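Side-chain contact in A rubisco-like protein (PDB 3NWR), which is a RuBisCO-like protein, probably a lyase acting on a substrate that resembles the sugar phosphate of true RuBisCO: residues R211-M216 / A247-R252. Residues are numbered along the deposited sequence; the frame is centred on the assembly and turned at random.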
ATOM      1  N   ARG A 211       0.529 -27.283  -7.169  1.00 17.36           N
ATOM      2  CA  ARG A 211       1.285 -27.261  -5.929  1.00 16.80           C
ATOM      3  C   ARG A 211       0.408 -27.641  -4.735  1.00 15.83           C
ATOM      4  O   ARG A 211       0.820 -28.435  -3.889  1.00 15.34           O
ATOM      5  CB  ARG A 211       1.928 -25.884  -5.726  1.00 15.59           C
ATOM      6  CG  ARG A 211       2.962 -25.846  -4.613  1.00 18.16           C
ATOM      7  CD  ARG A 211       3.739 -24.538  -4.602  1.00 18.15           C
ATOM      8  NE  ARG A 211       3.017 -23.444  -3.955  1.00 16.97           N
ATOM      9  CZ  ARG A 211       2.417 -22.447  -4.599  1.00 15.55           C
ATOM     10  NH1 ARG A 211       2.408 -22.407  -5.930  1.00 14.03           N
ATOM     11  NH2 ARG A 211       1.801 -21.492  -3.908  1.00 16.97           N
ATOM     12  N   VAL A 212      -0.799 -27.082  -4.671  1.00 16.20           N
ATOM     13  CA  VAL A 212      -1.709 -27.395  -3.572  1.00 14.70           C
ATOM     14  C   VAL A 212      -2.062 -28.877  -3.564  1.00 17.15           C
ATOM     15  O   VAL A 212      -2.012 -29.524  -2.522  1.00 16.92           O
ATOM     16  CB  VAL A 212      -3.002 -26.552  -3.626  1.00 16.01           C
ATOM     17  CG1 VAL A 212      -4.022 -27.066  -2.615  1.00 16.71           C
ATOM     18  CG2 VAL A 212      -2.690 -25.075  -3.365  1.00 16.32           C
ATOM     19  N   ARG A 213      -2.423 -29.407  -4.731  1.00 19.35           N
ATOM     20  CA  ARG A 213      -2.766 -30.825  -4.818  1.00 19.07           C
ATOM     21  C   ARG A 213      -1.610 -31.748  -4.414  1.00 18.55           C
ATOM     22  O   ARG A 213      -1.799 -32.684  -3.631  1.00 19.67           O
ATOM     23  CB  ARG A 213      -3.276 -31.171  -6.220  1.00 18.94           C
ATOM     24  CG  ARG A 213      -4.560 -30.470  -6.600  1.00 21.43           C
ATOM     25  CD  ARG A 213      -5.010 -30.921  -7.983  1.00 23.53           C
ATOM     26  NE  ARG A 213      -6.382 -30.511  -8.257  1.00 31.53           N
ATOM     27  CZ  ARG A 213      -6.710 -29.462  -9.002  1.00 30.40           C
ATOM     28  NH1 ARG A 213      -5.763 -28.723  -9.552  1.00 30.19           N
ATOM     29  NH2 ARG A 213      -7.986 -29.158  -9.202  1.00 38.86           N
ATOM     30  N   ALA A 214      -0.411 -31.487  -4.927  1.00 19.63           N
ATOM     31  CA  ALA A 214       0.731 -32.348  -4.614  1.00 18.46           C
ATOM     32  C   ALA A 214       1.127 -32.247  -3.150  1.00 19.61           C
ATOM     33  O   ALA A 214       1.344 -33.254  -2.483  1.00 18.98           O
ATOM     34  CB  ALA A 214       1.919 -32.019  -5.499  1.00 20.69           C
ATOM     35  N   VAL A 215       1.223 -31.021  -2.650  1.00 17.81           N
ATOM     36  CA  VAL A 215       1.607 -30.815  -1.260  1.00 16.06           C
ATOM     37  C   VAL A 215       0.601 -31.408  -0.273  1.00 17.81           C
ATOM     38  O   VAL A 215       0.988 -32.064   0.697  1.00 18.40           O
ATOM     39  CB  VAL A 215       1.839 -29.315  -0.954  1.00 14.24           C
ATOM     40  CG1 VAL A 215       1.978 -29.079   0.540  1.00 17.14           C
ATOM     41  CG2 VAL A 215       3.070 -28.809  -1.695  1.00 16.46           C
ATOM     42  N   MET A 216      -0.686 -31.183  -0.506  1.00 17.06           N
ATOM     43  CA  MET A 216      -1.682 -31.686   0.431  1.00 19.02           C
ATOM     44  C   MET A 216      -1.731 -33.212   0.458  1.00 19.03           C
ATOM     45  O   MET A 216      -2.043 -33.804   1.487  1.00 18.33           O
ATOM     46  CB  MET A 216      -3.069 -31.094   0.169  1.00 17.93           C
ATOM     47  CG  MET A 216      -3.224 -29.636   0.628  1.00 15.52           C
ATOM     48  SD  MET A 216      -2.660 -29.353   2.323  1.00 16.64           S
ATOM     49  CE  MET A 216      -3.636 -30.592   3.195  1.00 17.90           C
ATOM     50  N   ALA A 247      -8.562 -20.313  -2.835  1.00 13.59           N
ATOM     51  CA  ALA A 247      -8.942 -20.647  -1.467  1.00 13.09           C
ATOM     52  C   ALA A 247      -9.925 -21.817  -1.437  1.00 14.02           C
ATOM     53  O   ALA A 247      -9.846 -22.685  -0.554  1.00 15.03           O
ATOM     54  CB  ALA A 247      -9.523 -19.415  -0.757  1.00 15.13           C
ATOM     55  N   GLU A 248     -10.842 -21.848  -2.401  1.00 15.34           N
ATOM     56  CA  GLU A 248     -11.775 -22.968  -2.519  1.00 15.37           C
ATOM     57  C   GLU A 248     -11.016 -24.267  -2.758  1.00 16.87           C
ATOM     58  O   GLU A 248     -11.326 -25.296  -2.155  1.00 15.64           O
ATOM     59  CB  GLU A 248     -12.765 -22.734  -3.659  1.00 17.89           C
ATOM     60  CG  GLU A 248     -13.755 -21.614  -3.423  1.00 22.96           C
ATOM     61  CD  GLU A 248     -14.695 -21.448  -4.603  1.00 35.37           C
ATOM     62  OE1 GLU A 248     -14.958 -22.461  -5.292  1.00 40.62           O
ATOM     63  OE2 GLU A 248     -15.165 -20.316  -4.841  1.00 37.63           O
ATOM     64  N   LEU A 249     -10.013 -24.225  -3.627  1.00 14.73           N
ATOM     65  CA  LEU A 249      -9.203 -25.416  -3.899  1.00 14.18           C
ATOM     66  C   LEU A 249      -8.449 -25.879  -2.652  1.00 14.61           C
ATOM     67  O   LEU A 249      -8.426 -27.065  -2.336  1.00 16.34           O
ATOM     68  CB  LEU A 249      -8.212 -25.170  -5.040  1.00 17.86           C
ATOM     69  CG  LEU A 249      -7.238 -26.329  -5.278  1.00 16.51           C
ATOM     70  CD1 LEU A 249      -7.994 -27.573  -5.772  1.00 19.47           C
ATOM     71  CD2 LEU A 249      -6.137 -25.941  -6.246  1.00 23.31           C
ATOM     72  N   VAL A 250      -7.826 -24.941  -1.939  1.00 13.40           N
ATOM     73  CA  VAL A 250      -7.101 -25.305  -0.729  1.00 12.95           C
ATOM     74  C   VAL A 250      -8.040 -26.018   0.236  1.00 15.25           C
ATOM     75  O   VAL A 250      -7.678 -27.048   0.813  1.00 15.94           O
ATOM     76  CB  VAL A 250      -6.417 -24.079  -0.064  1.00 13.05           C
ATOM     77  CG1 VAL A 250      -5.835 -24.450   1.305  1.00 12.83           C
ATOM     78  CG2 VAL A 250      -5.308 -23.547  -0.961  1.00 14.94           C
ATOM     79  N   GLU A 251      -9.249 -25.493   0.401  1.00 14.56           N
ATOM     80  CA  GLU A 251     -10.216 -26.127   1.295  1.00 14.58           C
ATOM     81  C   GLU A 251     -10.609 -27.520   0.808  1.00 16.24           C
ATOM     82  O   GLU A 251     -10.660 -28.474   1.597  1.00 15.40           O
ATOM     83  CB  GLU A 251     -11.462 -25.257   1.483  1.00 16.04           C
ATOM     84  CG  GLU A 251     -12.501 -25.881   2.398  1.00 15.58           C
ATOM     85  CD  GLU A 251     -13.693 -24.982   2.643  1.00 19.35           C
ATOM     86  OE1 GLU A 251     -13.731 -23.853   2.097  1.00 20.52           O
ATOM     87  OE2 GLU A 251     -14.602 -25.407   3.389  1.00 18.42           O
ATOM     88  N   ARG A 252     -10.883 -27.640  -0.488  1.00 14.12           N
ATOM     89  CA  ARG A 252     -11.288 -28.930  -1.049  1.00 16.14           C
ATOM     90  C   ARG A 252     -10.216 -29.996  -0.863  1.00 17.34           C
ATOM     91  O   ARG A 252     -10.517 -31.183  -0.678  1.00 19.62           O
ATOM     92  CB  ARG A 252     -11.625 -28.781  -2.532  1.00 17.98           C
ATOM     93  CG  ARG A 252     -12.997 -28.194  -2.793  1.00 28.09           C
ATOM     94  CD  ARG A 252     -13.441 -28.450  -4.233  1.00 37.87           C
ATOM     95  NE  ARG A 252     -12.484 -27.927  -5.206  1.00 36.45           N
ATOM     96  CZ  ARG A 252     -12.472 -26.668  -5.638  1.00 30.88           C
ATOM     97  NH1 ARG A 252     -13.365 -25.800  -5.180  1.00 36.04           N
ATOM     98  NH2 ARG A 252     -11.571 -26.279  -6.526  1.00 25.82           N
TER
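V212 on helix 208-226 packs against L249 and V250 on helix 240-252, two neighbouring outer helices of the TIM barrel that forms the RuBisCO-type catalytic domain. The strand between them in sequence, 233-235, lies beneath: F234 touches both V212 and V250, closing the inner end of the contact. The helix segments run nearly parallel, their axes 9.8 Å apart at an angle of 19°, as expected of successive helices of an α/β barrel, where each helix is the crossover between neighbouring parallel strands.

V212 can be followed outward from its CB, which points at the facing helix and lies 4.1 Å from CD2 of L249. CG1, anti to the backbone N (chi1 170°), reaches to 4.0 Å from the CA of V250, against the helix backbone itself. The other methyl, CG2, beside the backbone N, meets CG2 of V250 at 3.9 Å, and the two valine side chains cross at about a right angle. Short, branched valines suit this place, since V212 sets both methyls against V250, which answers with its CG2 and its CA, where the two CA atoms come within 6.4 Å.

L249 is longer and divides its methyls between two neighbours. While CD2 serves V212, CD1 turns to the solvent-exposed side and R213. A long arginine fits there: its chain, extended from CG to NE, carries the guanidinium across toward helix 240-252, and the flat face of that group, poorly hydrated compared with its N-H edge, can lie against a methyl. CD1 of L249 sits over one face, displaced from the centre of the group, with NH2 of R213 nearest at 3.8 Å.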